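Local coordinates for carbohydrate-binding module family 14 protein (Pseudocercospora fuligena, PDB 4Z4A) that probably binds chitin through a small disulfide-rich module of carbohydrate-binding family 14, as an avirulence effector of a plant-pathogenic fungus, at residues B[32-37]-B[64-69]; B[43-48]-B[55-60]; B[73-78]-B[86-91]. One frame throughout, in Å; residues are numbered along the deposited sequence. Where two conformers were deposited one is given.

How the interactions relate
Interaction 2 (43-48 with 55-60) lies near the middle of the chain and is the hairpin to which the others attach. Interaction 1 (32-37 with 64-69) has its centre about 12 Å from it; the two meet where D32 OD2 lies 2.6 Å from Y46 OH, a probable hydrogen bond, and where strands 54-60 and 68-74 pair. Interaction 3 (73-78 with 86-91), centred about 14 Å from interaction 2, joins it through the Y55-M73 backbone bond, K86 NZ on L45 O, and Y55 beside C88. Interactions 1 and 3 lie on opposite sides of the chain's centre, about 25 Å apart, yet both use strand 68-74.

Interaction 1 (B[32-37]-B[64-69]); sequences DIKTTK and SYLTGI
One face of the Y65 ring carries the aliphatic chain of K37, which crosses the tyrosine side chain at about a right angle. K37 CD stands 3.7 Å from the ring centroid and 14° off the normal, a CH-pi contact over the face; CB lies above the CD1-CE1 side and CE above CD2, 3.5 Å away. K37 is the first residue beyond helix 30-36 and has positive phi. CB, CG and CD follow an extended course over the ring until the chain bends at its last torsion (chi4 87°). Past the ring edge, Y65 OH hydrogen-bonds to Y65 OH of the second subunit, while P60 of strand 54-60 also packs against the tyrosine.

I33 wedges in beside it with both branches. Its CG2 touches the Y65 backbone at C (3.5 Å), and CD1 presses on G68 CA at 3.3 Å, closer than carbon atoms normally pack. One residue on, the bent chain of K34 brings NZ to 3.6 Å from L66 O, too long for a hydrogen bond, and its CE meets L66 CD2.

Across the two segments the contact is built from carbon packing and the CH-pi interaction. It seats the C-terminal end of helix 30-36 against the turn before strand 68-74, with lysine methylenes covering an aromatic face whose hydroxyl serves the dimer interface.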
ATOM      1  N   ASP B  32       8.116  14.494   2.381  1.00 29.56           N
ATOM      2  CA  ASP B  32       7.368  13.602   1.502  1.00 28.85           C
ATOM      3  C   ASP B  32       5.835  13.773   1.662  1.00 26.84           C
ATOM      4  O   ASP B  32       5.074  13.717   0.692  1.00 26.45           O
ATOM      5  CB  ASP B  32       7.727  12.147   1.758  1.00 28.30           C
ATOM      6  CG  ASP B  32       9.069  11.733   1.159  1.00 31.54           C
ATOM      7  OD1 ASP B  32       9.501  12.343   0.155  1.00 29.17           O
ATOM      8  OD2 ASP B  32       9.627  10.721   1.653  1.00 30.63           O
ATOM      9  N   ILE B  33       5.402  13.960   2.894  1.00 29.01           N
ATOM     10  CA  ILE B  33       3.985  14.179   3.179  1.00 30.76           C
ATOM     11  C   ILE B  33       3.542  15.475   2.557  1.00 29.95           C
ATOM     12  O   ILE B  33       2.504  15.539   1.930  1.00 28.28           O
ATOM     13  CB  ILE B  33       3.743  14.164   4.688  1.00 33.74           C
ATOM     14  CG1 ILE B  33       3.982  12.729   5.196  1.00 39.20           C
ATOM     15  CG2 ILE B  33       2.295  14.567   5.010  1.00 34.24           C
ATOM     16  CD1 ILE B  33       4.769  12.689   6.460  1.00 43.15           C
ATOM     17  N   LYS B  34       4.328  16.534   2.730  1.00 32.32           N
ATOM     18  CA  LYS B  34       3.924  17.835   2.186  1.00 34.81           C
ATOM     19  C   LYS B  34       3.915  17.874   0.676  1.00 33.06           C
ATOM     20  O   LYS B  34       3.056  18.491   0.085  1.00 34.32           O
ATOM     21  CB  LYS B  34       4.846  18.961   2.691  1.00 37.09           C
ATOM     22  CG  LYS B  34       4.817  19.260   4.175  1.00 43.96           C
ATOM     23  CD  LYS B  34       5.966  20.247   4.449  1.00 48.88           C
ATOM     24  CE  LYS B  34       5.700  21.206   5.580  1.00 56.91           C
ATOM     25  NZ  LYS B  34       6.092  20.602   6.880  1.00 61.99           N
ATOM     26  N   THR B  35       4.883  17.221   0.043  1.00 28.80           N
ATOM     27  CA  THR B  35       5.064  17.316  -1.372  1.00 31.10           C
ATOM     28  C   THR B  35       4.100  16.420  -2.151  1.00 30.34           C
ATOM     29  O   THR B  35       3.658  16.790  -3.223  1.00 30.88           O
ATOM     30  CB  THR B  35       6.513  16.950  -1.727  1.00 34.08           C
ATOM     31  OG1 THR B  35       7.373  17.991  -1.243  1.00 35.68           O
ATOM     32  CG2 THR B  35       6.698  16.869  -3.185  1.00 37.67           C
ATOM     33  N   THR B  36       3.788  15.252  -1.601  1.00 27.89           N
ATOM     34  CA  THR B  36       2.984  14.210  -2.308  1.00 27.01           C
ATOM     35  C   THR B  36       1.606  13.986  -1.714  1.00 26.26           C
ATOM     36  O   THR B  36       0.732  13.452  -2.414  1.00 28.12           O
ATOM     37  CB  THR B  36       3.680  12.801  -2.314  1.00 25.95           C
ATOM     38  OG1 THR B  36       3.775  12.253  -0.996  1.00 26.08           O
ATOM     39  CG2 THR B  36       5.066  12.883  -2.974  1.00 31.03           C
ATOM     40  N   LYS B  37       1.447  14.316  -0.420  1.00 25.85           N
ATOM     41  CA  LYS B  37       0.257  14.015   0.373  1.00 25.73           C
ATOM     42  C   LYS B  37       0.064  12.490   0.454  1.00 24.97           C
ATOM     43  O   LYS B  37      -1.028  12.002   0.776  1.00 25.00           O
ATOM     44  CB  LYS B  37      -0.996  14.681  -0.192  1.00 27.35           C
ATOM     45  CG  LYS B  37      -0.974  16.190  -0.087  1.00 30.13           C
ATOM     46  CD  LYS B  37      -2.356  16.700  -0.459  1.00 36.29           C
ATOM     47  CE  LYS B  37      -2.526  18.167  -0.113  1.00 39.38           C
ATOM     48  NZ  LYS B  37      -2.021  18.929  -1.266  1.00 43.05           N
ATOM     49  N   SER B  64      -4.272  18.138   6.881  1.00 40.94           N
ATOM     50  CA  SER B  64      -3.360  19.266   6.698  1.00 39.09           C
ATOM     51  C   SER B  64      -2.108  18.807   5.930  1.00 36.41           C
ATOM     52  O   SER B  64      -1.407  19.614   5.317  1.00 34.88           O
ATOM     53  CB  SER B  64      -2.929  19.831   8.034  1.00 39.65           C
ATOM     54  OG  SER B  64      -4.067  20.219   8.772  1.00 49.19           O
ATOM     55  N   TYR B  65      -1.844  17.503   5.964  1.00 35.84           N
ATOM     56  CA  TYR B  65      -0.691  16.913   5.271  1.00 34.17           C
ATOM     57  C   TYR B  65       0.617  17.611   5.630  1.00 33.79           C
ATOM     58  O   TYR B  65       1.353  18.062   4.738  1.00 35.37           O
ATOM     59  CB  TYR B  65      -0.889  16.889   3.743  1.00 33.38           C
ATOM     60  CG  TYR B  65      -2.120  16.126   3.318  1.00 31.67           C
ATOM     61  CD1 TYR B  65      -2.095  14.737   3.167  1.00 33.79           C
ATOM     62  CD2 TYR B  65      -3.303  16.789   3.042  1.00 35.07           C
ATOM     63  CE1 TYR B  65      -3.214  14.041   2.763  1.00 33.89           C
ATOM     64  CE2 TYR B  65      -4.442  16.105   2.633  1.00 34.44           C
ATOM     65  CZ  TYR B  65      -4.390  14.735   2.514  1.00 33.41           C
ATOM     66  OH  TYR B  65      -5.518  14.083   2.115  1.00 35.07           O
ATOM     67  N   LEU B  66       0.877  17.712   6.926  1.00 33.82           N
ATOM     68  CA  LEU B  66       2.087  18.384   7.409  1.00 37.03           C
ATOM     69  C   LEU B  66       3.069  17.431   8.086  1.00 36.11           C
ATOM     70  O   LEU B  66       4.275  17.663   8.049  1.00 37.87           O
ATOM     71  CB  LEU B  66       1.731  19.509   8.384  1.00 39.34           C
ATOM     72  CG  LEU B  66       0.906  20.663   7.810  1.00 41.85           C
ATOM     73  CD1 LEU B  66       0.432  21.547   8.977  1.00 44.08           C
ATOM     74  CD2 LEU B  66       1.712  21.452   6.784  1.00 41.81           C
ATOM     75  N   THR B  67       2.559  16.367   8.703  1.00 35.40           N
ATOM     76  CA  THR B  67       3.414  15.435   9.401  1.00 36.39           C
ATOM     77  C   THR B  67       2.835  14.062   9.159  1.00 36.79           C
ATOM     78  O   THR B  67       1.703  13.914   8.642  1.00 33.02           O
ATOM     79  CB  THR B  67       3.491  15.707  10.904  1.00 39.27           C
ATOM     80  OG1 THR B  67       2.179  15.556  11.445  1.00 40.18           O
ATOM     81  CG2 THR B  67       4.051  17.116  11.192  1.00 40.38           C
ATOM     82  N   GLY B  68       3.634  13.066   9.512  1.00 35.14           N
ATOM     83  CA  GLY B  68       3.326  11.693   9.207  1.00 34.99           C
ATOM     84  C   GLY B  68       3.358  10.832  10.436  1.00 34.19           C
ATOM     85  O   GLY B  68       4.054  11.155  11.417  1.00 38.82           O
ATOM     86  N   ILE B  69       2.594   9.754  10.369  1.00 36.23           N
ATOM     87  CA  ILE B  69       2.569   8.707  11.373  1.00 36.60           C
ATOM     88  C   ILE B  69       3.234   7.440  10.840  1.00 35.46           C
ATOM     89  O   ILE B  69       2.904   6.978   9.730  1.00 33.47           O
ATOM     90  CB  ILE B  69       1.119   8.399  11.771  1.00 39.22           C
ATOM     91  CG1 ILE B  69       0.457   9.644  12.374  1.00 41.56           C
ATOM     92  CG2 ILE B  69       1.084   7.220  12.737  1.00 42.36           C
ATOM     93  CD1 ILE B  69      -1.049   9.530  12.449  1.00 42.45           C
TER

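Interaction 2 (B[43-48]-B[55-60]); sequences DCLYPS and YIQCSP. With EDO (1,2-ethanediol), chain K.
L45 and Q57 meet through different first torsions: L45 has CG anti to its carbonyl carbon (chi1 -62°), whereas Q57 has CG anti to the backbone N (chi1 -179°) and runs on extended. These torsions set the two chains next to one another, running in the same direction, with L45 CD2 3.7 Å from Q57 CB and close to CG and the amide. The same methyl reaches CE2 of Y55 at 3.9 Å, meeting that ring obliquely.

On the other face of the sheet, Y46 CE1 comes 3.7 Å from C58 SG in an oblique sulfur-aromatic contact, and Y46 CD1 approaches CG2 of I56. The phenol end of Y46 is held by D32 of helix 30-36. Further along, CD1 of I56 lies against P47 O and S48 CA.

Strands 45-48 and 54-60 form an antiparallel beta hairpin, the first two strands of the three-stranded sheet in this chitin-binding Peritrophin-A module. Y46 and I56 are a hydrogen-bonded pair: Y46 N gives to I56 O (2.8 Å), and I56 N to Y46 O almost straight, at 176°. L45 and Q57 are the adjoining non-hydrogen-bonded pair. Beyond them C58 N binds C44 O at 2.9 Å, in the carbonyl plane. This end is cross-linked twice, C44 to C38 and C58 to C28, which ties the hairpin to the segments that precede it.

A 1,2-ethanediol, probably from the crystallisation liquor, bridges the start of the segment: its O2 accepts from C44 N (2.7 Å) and its O1 donates to D43 OD1. D43 OD2 is hydrogen-bonded to N of G40.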
ATOM      1  N   ASP B  43       4.031   6.256  -2.925  1.00 24.38           N
ATOM      2  CA  ASP B  43       4.514   7.307  -2.067  1.00 23.89           C
ATOM      3  C   ASP B  43       4.595   6.893  -0.608  1.00 23.90           C
ATOM      4  O   ASP B  43       3.739   6.138  -0.150  1.00 24.72           O
ATOM      5  CB  ASP B  43       3.596   8.518  -2.176  1.00 25.38           C
ATOM      6  CG  ASP B  43       3.632   9.203  -3.519  1.00 26.40           C
ATOM      7  OD1 ASP B  43       4.692   9.190  -4.212  1.00 27.92           O
ATOM      8  OD2 ASP B  43       2.626   9.849  -3.830  1.00 25.97           O
ATOM      9  N   CYS B  44       5.585   7.442   0.116  1.00 24.70           N
ATOM     10  CA  CYS B  44       5.624   7.354   1.572  1.00 25.67           C
ATOM     11  C   CYS B  44       5.809   5.897   2.029  1.00 24.58           C
ATOM     12  O   CYS B  44       5.369   5.493   3.107  1.00 26.87           O
ATOM     13  CB  CYS B  44       4.362   7.984   2.162  1.00 29.52           C
ATOM     14  SG  CYS B  44       4.142   9.703   1.643  1.00 28.49           S
ATOM     15  N   LEU B  45       6.527   5.143   1.190  1.00 23.78           N
ATOM     16  CA  LEU B  45       6.967   3.794   1.533  1.00 24.03           C
ATOM     17  C   LEU B  45       8.478   3.749   1.588  1.00 23.98           C
ATOM     18  O   LEU B  45       9.161   4.251   0.676  1.00 23.60           O
ATOM     19  CB  LEU B  45       6.447   2.778   0.502  1.00 23.52           C
ATOM     20  CG  LEU B  45       4.935   2.615   0.361  1.00 24.08           C
ATOM     21  CD1 LEU B  45       4.561   1.696  -0.776  1.00 24.75           C
ATOM     22  CD2 LEU B  45       4.387   2.086   1.658  1.00 26.40           C
ATOM     23  N   TYR B  46       9.000   3.057   2.603  1.00 25.16           N
ATOM     24  CA  TYR B  46      10.436   3.074   2.904  1.00 26.99           C
ATOM     25  C   TYR B  46      10.868   1.698   3.396  1.00 26.38           C
ATOM     26  O   TYR B  46      10.069   0.966   3.940  1.00 26.67           O
ATOM     27  CB  TYR B  46      10.711   4.091   4.027  1.00 28.41           C
ATOM     28  CG  TYR B  46      10.094   5.465   3.818  1.00 26.99           C
ATOM     29  CD1 TYR B  46       8.788   5.732   4.260  1.00 27.41           C
ATOM     30  CD2 TYR B  46      10.763   6.482   3.150  1.00 28.22           C
ATOM     31  CE1 TYR B  46       8.201   6.968   4.069  1.00 28.56           C
ATOM     32  CE2 TYR B  46      10.170   7.698   2.939  1.00 28.67           C
ATOM     33  CZ  TYR B  46       8.885   7.942   3.416  1.00 28.86           C
ATOM     34  OH  TYR B  46       8.268   9.156   3.193  1.00 28.33           O
ATOM     35  N   PRO B  47      12.145   1.360   3.222  1.00 26.97           N
ATOM     36  CA  PRO B  47      12.703   0.188   3.847  1.00 28.06           C
ATOM     37  C   PRO B  47      12.660   0.352   5.368  1.00 31.27           C
ATOM     38  O   PRO B  47      12.653   1.488   5.854  1.00 33.18           O
ATOM     39  CB  PRO B  47      14.145   0.141   3.352  1.00 29.69           C
ATOM     40  CG  PRO B  47      14.381   1.375   2.589  1.00 31.97           C
ATOM     41  CD  PRO B  47      13.122   2.132   2.442  1.00 29.10           C
ATOM     42  N   SER B  48      12.588  -0.756   6.069  1.00 34.22           N
ATOM     43  CA  SER B  48      12.774  -0.755   7.509  1.00 37.15           C
ATOM     44  C   SER B  48      14.258  -0.978   7.803  1.00 39.95           C
ATOM     45  O   SER B  48      14.821  -1.982   7.364  1.00 36.25           O
ATOM     46  CB  SER B  48      11.971  -1.854   8.161  1.00 40.13           C
ATOM     47  OG  SER B  48      12.436  -2.097   9.470  1.00 43.83           O
ATOM     48  N   TYR B  55       8.516  -3.370   5.977  1.00 30.06           N
ATOM     49  CA  TYR B  55       8.774  -2.013   5.480  1.00 27.33           C
ATOM     50  C   TYR B  55       8.081  -1.016   6.379  1.00 28.42           C
ATOM     51  O   TYR B  55       7.455  -1.387   7.389  1.00 31.44           O
ATOM     52  CB  TYR B  55       8.290  -1.860   4.010  1.00 26.27           C
ATOM     53  CG  TYR B  55       6.806  -2.133   3.854  1.00 26.76           C
ATOM     54  CD1 TYR B  55       6.311  -3.450   3.820  1.00 26.96           C
ATOM     55  CD2 TYR B  55       5.899  -1.080   3.700  1.00 24.95           C
ATOM     56  CE1 TYR B  55       4.962  -3.693   3.688  1.00 26.93           C
ATOM     57  CE2 TYR B  55       4.547  -1.317   3.566  1.00 26.44           C
ATOM     58  CZ  TYR B  55       4.078  -2.621   3.528  1.00 27.07           C
ATOM     59  OH  TYR B  55       2.719  -2.872   3.379  1.00 28.15           O
ATOM     60  N   ILE B  56       8.275   0.260   6.071  1.00 26.79           N
ATOM     61  CA  ILE B  56       7.667   1.337   6.792  1.00 27.72           C
ATOM     62  C   ILE B  56       6.757   2.110   5.823  1.00 28.15           C
ATOM     63  O   ILE B  56       7.179   2.466   4.703  1.00 26.21           O
ATOM     64  CB  ILE B  56       8.711   2.285   7.353  1.00 31.74           C
ATOM     65  CG1 ILE B  56       9.520   1.577   8.464  1.00 33.18           C
ATOM     66  CG2 ILE B  56       8.043   3.572   7.878  1.00 31.57           C
ATOM     67  CD1 ILE B  56      10.679   2.409   8.964  1.00 38.50           C
ATOM     68  N   GLN B  57       5.509   2.308   6.245  1.00 27.99           N
ATOM     69  CA  GLN B  57       4.613   3.238   5.545  1.00 27.11           C
ATOM     70  C   GLN B  57       4.354   4.405   6.456  1.00 29.19           C
ATOM     71  O   GLN B  57       4.009   4.209   7.654  1.00 29.36           O
ATOM     72  CB  GLN B  57       3.308   2.578   5.178  1.00 28.63           C
ATOM     73  CG  GLN B  57       2.336   3.489   4.430  1.00 28.51           C
ATOM     74  CD  GLN B  57       1.259   2.689   3.726  1.00 30.59           C
ATOM     75  OE1 GLN B  57       1.253   1.467   3.784  1.00 31.43           O
ATOM     76  NE2 GLN B  57       0.365   3.369   3.051  1.00 32.50           N
ATOM     77  N   CYS B  58       4.510   5.615   5.912  1.00 29.03           N
ATOM     78  CA  CYS B  58       4.119   6.843   6.589  1.00 31.04           C
ATOM     79  C   CYS B  58       2.743   7.277   6.127  1.00 30.48           C
ATOM     80  O   CYS B  58       2.460   7.341   4.945  1.00 28.94           O
ATOM     81  CB  CYS B  58       5.137   7.952   6.363  1.00 33.87           C
ATOM     82  SG  CYS B  58       6.590   7.662   7.377  1.00 34.86           S
ATOM     83  N   SER B  59       1.843   7.493   7.081  1.00 29.78           N
ATOM     84  CA  SER B  59       0.514   7.983   6.773  1.00 30.39           C
ATOM     85  C   SER B  59       0.426   9.444   7.173  1.00 29.46           C
ATOM     86  O   SER B  59       0.864   9.814   8.248  1.00 30.73           O
ATOM     87  CB  SER B  59      -0.559   7.190   7.527  1.00 31.08           C
ATOM     88  OG  SER B  59      -0.722   5.877   7.002  1.00 32.60           O
ATOM     89  N   PRO B  60      -0.160  10.291   6.327  1.00 29.89           N
ATOM     90  CA  PRO B  60      -0.323  11.668   6.841  1.00 28.54           C
ATOM     91  C   PRO B  60      -1.175  11.705   8.103  1.00 32.50           C
ATOM     92  O   PRO B  60      -2.092  10.911   8.206  1.00 33.59           O
ATOM     93  CB  PRO B  60      -1.098  12.364   5.727  1.00 29.36           C
ATOM     94  CG  PRO B  60      -0.744  11.564   4.488  1.00 28.90           C
ATOM     95  CD  PRO B  60      -0.710  10.147   4.973  1.00 29.36           C
TER
HETATM   96  C1  EDO K 201       7.918  10.407  -2.877  1.00 37.28           C
HETATM   97  O1  EDO K 201       7.407   9.441  -3.780  1.00 37.66           O
HETATM   98  C2  EDO K 201       7.145  10.304  -1.576  1.00 36.86           C
HETATM   99  O2  EDO K 201       7.438   9.129  -0.856  1.00 35.75           O

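Interaction 3 (B[73-78]-B[86-91]); sequences MPCPSG and KWCDWP. With EDO (1,2-ethanediol), chain M.
C75 and C88 bring the two segments together with their CA atoms 5.6 Å apart, where 74-78 and 88-91 run in roughly the same direction, 31° apart. The join is a disulfide, C75 SG to C88 SG at 2.1 Å, with a torsion of -77° about the S-S bond. Both sulfurs are turned back toward their own backbone nitrogens, which lets CB and SG of the two residues come together. P76 packs beside the bridge, its CD 4.0 Å from C88 CB. At the far end the P91 ring lies against a backbone carbonyl, its CD 3.2 Å from G78 O.

Within 86-91, D89 steadies its neighbours: OD2 takes a weak hydrogen bond from W87 NE1, and OD1 another weak one from W90 N. The carboxylate thereby connects the indole of W87 with the backbone that leads into P91. A 1,2-ethanediol, probably from the crystallisation liquor, receives C88 N on its O1 at 2.9 Å, nearly straight at 170°.

K86 and W87 both face N82, which also bonds to D89 OD2, in a G1 beta bulge where the turn joins the two short strands, and K86 NZ is held by a salt bridge to D83 as well as by strand 45-48. W90 reaches the second subunit, stacking edge-to-face on W90 there and bonding through NE1 to O of S77 of that subunit. The disulfide fastens the stretch following strand 68-74, an outer strand of the three-stranded sheet, to strand 87-89 of the two-stranded sheet, with Y55 of strand 54-60 packed against C88.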
ATOM      1  N   MET B  73       5.246  -2.171   8.848  1.00 32.10           N
ATOM      2  CA  MET B  73       4.394  -3.141   8.183  1.00 30.83           C
ATOM      3  C   MET B  73       5.167  -4.432   7.855  1.00 30.69           C
ATOM      4  O   MET B  73       6.305  -4.366   7.344  1.00 30.27           O
ATOM      5  CB  MET B  73       3.867  -2.541   6.865  1.00 30.12           C
ATOM      6  CG  MET B  73       3.150  -1.198   6.983  1.00 29.40           C
ATOM      7  SD  MET B  73       1.603  -1.282   7.926  1.00 33.92           S
ATOM      8  CE  MET B  73       0.608  -2.287   6.811  1.00 35.94           C
ATOM      9  N   PRO B  74       4.547  -5.595   8.054  1.00 31.23           N
ATOM     10  CA  PRO B  74       5.221  -6.836   7.697  1.00 30.78           C
ATOM     11  C   PRO B  74       5.033  -7.197   6.205  1.00 29.98           C
ATOM     12  O   PRO B  74       4.079  -6.741   5.567  1.00 29.91           O
ATOM     13  CB  PRO B  74       4.491  -7.864   8.568  1.00 32.00           C
ATOM     14  CG  PRO B  74       3.092  -7.359   8.583  1.00 33.13           C
ATOM     15  CD  PRO B  74       3.248  -5.859   8.707  1.00 32.78           C
ATOM     16  N   CYS B  75       5.943  -7.997   5.674  1.00 29.15           N
ATOM     17  CA  CYS B  75       5.756  -8.676   4.416  1.00 29.59           C
ATOM     18  C   CYS B  75       5.208 -10.047   4.741  1.00 30.15           C
ATOM     19  O   CYS B  75       5.472 -10.579   5.840  1.00 31.99           O
ATOM     20  CB  CYS B  75       7.076  -8.872   3.673  1.00 30.74           C
ATOM     21  SG  CYS B  75       7.690  -7.319   2.959  1.00 32.12           S
ATOM     22  N   PRO B  76       4.533 -10.684   3.767  1.00 29.10           N
ATOM     23  CA  PRO B  76       4.155 -12.084   3.893  1.00 29.47           C
ATOM     24  C   PRO B  76       5.398 -12.950   4.189  1.00 28.96           C
ATOM     25  O   PRO B  76       6.525 -12.666   3.737  1.00 28.70           O
ATOM     26  CB  PRO B  76       3.521 -12.413   2.536  1.00 28.50           C
ATOM     27  CG  PRO B  76       2.980 -11.082   2.092  1.00 28.33           C
ATOM     28  CD  PRO B  76       3.996 -10.082   2.533  1.00 27.75           C
ATOM     29  N   SER B  77       5.222 -14.017   4.943  1.00 31.28           N
ATOM     30  CA  SER B  77       6.305 -14.977   5.196  0.64 29.92           C
ATOM     31  C   SER B  77       7.039 -15.338   3.914  1.00 29.43           C
ATOM     32  O   SER B  77       6.428 -15.730   2.930  1.00 30.87           O
ATOM     33  CB  SER B  77       5.724 -16.259   5.815  0.64 31.74           C
ATOM     34  OG  SER B  77       6.741 -17.228   6.115  0.64 32.19           O
ATOM     35  N   GLY B  78       8.349 -15.222   3.917  1.00 29.03           N
ATOM     36  CA  GLY B  78       9.130 -15.628   2.775  1.00 30.87           C
ATOM     37  C   GLY B  78       9.387 -14.555   1.733  1.00 29.90           C
ATOM     38  O   GLY B  78      10.083 -14.828   0.750  1.00 31.90           O
ATOM     39  N   LYS B  86       8.975  -0.800  -4.587  1.00 19.80           N
ATOM     40  CA  LYS B  86       8.300  -0.465  -3.295  1.00 20.35           C
ATOM     41  C   LYS B  86       7.215  -1.484  -2.909  1.00 20.81           C
ATOM     42  O   LYS B  86       6.025  -1.162  -2.668  1.00 21.29           O
ATOM     43  CB  LYS B  86       7.675   0.936  -3.379  1.00 21.08           C
ATOM     44  CG  LYS B  86       8.745   2.016  -3.606  1.00 22.81           C
ATOM     45  CD  LYS B  86       9.473   2.311  -2.313  1.00 22.34           C
ATOM     46  CE  LYS B  86      10.531   3.418  -2.493  1.00 23.33           C
ATOM     47  NZ  LYS B  86      11.257   3.713  -1.231  1.00 23.82           N
ATOM     48  N   TRP B  87       7.610  -2.744  -2.977  1.00 21.20           N
ATOM     49  CA  TRP B  87       6.696  -3.800  -2.548  1.00 21.57           C
ATOM     50  C   TRP B  87       7.444  -4.953  -1.921  1.00 22.09           C
ATOM     51  O   TRP B  87       8.676  -5.089  -2.048  1.00 22.19           O
ATOM     52  CB  TRP B  87       5.823  -4.293  -3.714  1.00 20.89           C
ATOM     53  CG  TRP B  87       6.466  -4.985  -4.883  1.00 20.71           C
ATOM     54  CD1 TRP B  87       7.823  -5.269  -5.066  1.00 20.82           C
ATOM     55  CD2 TRP B  87       5.781  -5.615  -5.981  1.00 21.25           C
ATOM     56  NE1 TRP B  87       7.982  -5.962  -6.237  1.00 20.30           N
ATOM     57  CE2 TRP B  87       6.759  -6.201  -6.806  1.00 21.05           C
ATOM     58  CE3 TRP B  87       4.418  -5.728  -6.359  1.00 22.07           C
ATOM     59  CZ2 TRP B  87       6.447  -6.834  -8.007  1.00 21.77           C
ATOM     60  CZ3 TRP B  87       4.106  -6.423  -7.571  1.00 23.19           C
ATOM     61  CH2 TRP B  87       5.125  -6.934  -8.377  1.00 23.09           C
ATOM     62  N   CYS B  88       6.665  -5.802  -1.275  1.00 21.74           N
ATOM     63  CA  CYS B  88       7.147  -7.125  -0.789  1.00 23.72           C
ATOM     64  C   CYS B  88       7.268  -8.067  -1.984  1.00 23.63           C
ATOM     65  O   CYS B  88       6.382  -8.135  -2.813  1.00 23.91           O
ATOM     66  CB  CYS B  88       6.188  -7.676   0.262  1.00 24.98           C
ATOM     67  SG  CYS B  88       6.095  -6.644   1.729  1.00 28.17           S
ATOM     68  N   ASP B  89       8.382  -8.785  -2.101  1.00 22.73           N
ATOM     69  CA  ASP B  89       8.680  -9.487  -3.342  1.00 22.76           C
ATOM     70  C   ASP B  89       9.523 -10.743  -2.999  1.00 21.99           C
ATOM     71  O   ASP B  89       9.967 -10.936  -1.866  1.00 23.21           O
ATOM     72  CB  ASP B  89       9.375  -8.515  -4.310  1.00 23.33           C
ATOM     73  CG  ASP B  89       9.404  -8.941  -5.790  1.00 23.77           C
ATOM     74  OD1 ASP B  89       8.860  -9.968  -6.234  1.00 23.65           O
ATOM     75  OD2 ASP B  89       9.919  -8.137  -6.606  1.00 23.81           O
ATOM     76  N   TRP B  90       9.644 -11.582  -4.019  1.00 22.98           N
ATOM     77  CA  TRP B  90      10.472 -12.804  -3.913  1.00 24.13           C
ATOM     78  C   TRP B  90      11.856 -12.382  -3.435  1.00 25.39           C
ATOM     79  O   TRP B  90      12.393 -11.353  -3.867  1.00 23.14           O
ATOM     80  CB  TRP B  90      10.531 -13.488  -5.269  1.00 23.31           C
ATOM     81  CG  TRP B  90       9.228 -14.075  -5.677  1.00 25.69           C
ATOM     82  CD1 TRP B  90       8.251 -13.510  -6.395  1.00 25.86           C
ATOM     83  CD2 TRP B  90       8.772 -15.404  -5.361  1.00 27.07           C
ATOM     84  NE1 TRP B  90       7.180 -14.371  -6.557  1.00 26.72           N
ATOM     85  CE2 TRP B  90       7.491 -15.555  -5.947  1.00 28.36           C
ATOM     86  CE3 TRP B  90       9.342 -16.479  -4.667  1.00 30.90           C
ATOM     87  CZ2 TRP B  90       6.748 -16.727  -5.822  1.00 32.08           C
ATOM     88  CZ3 TRP B  90       8.609 -17.665  -4.572  1.00 33.46           C
ATOM     89  CH2 TRP B  90       7.345 -17.779  -5.149  1.00 33.12           C
ATOM     90  N   PRO B  91      12.457 -13.162  -2.554  1.00 26.90           N
ATOM     91  CA  PRO B  91      13.777 -12.850  -1.990  1.00 28.08           C
ATOM     92  C   PRO B  91      14.869 -12.543  -2.987  1.00 28.01           C
ATOM     93  O   PRO B  91      15.737 -11.722  -2.690  1.00 28.94           O
ATOM     94  CB  PRO B  91      14.162 -14.141  -1.240  1.00 29.09           C
ATOM     95  CG  PRO B  91      12.901 -14.758  -0.881  1.00 30.41           C
ATOM     96  CD  PRO B  91      11.869 -14.359  -1.909  1.00 28.66           C
TER
HETATM   97  C1  EDO M 203       3.732  -3.669   0.278  1.00 40.89           C
HETATM   98  O1  EDO M 203       3.986  -4.798  -0.564  1.00 29.36           O
HETATM   99  C2  EDO M 203       3.796  -2.325  -0.478  1.00 41.49           C
HETATM  100  O2  EDO M 203       2.511  -1.673  -0.382  1.00 50.80           O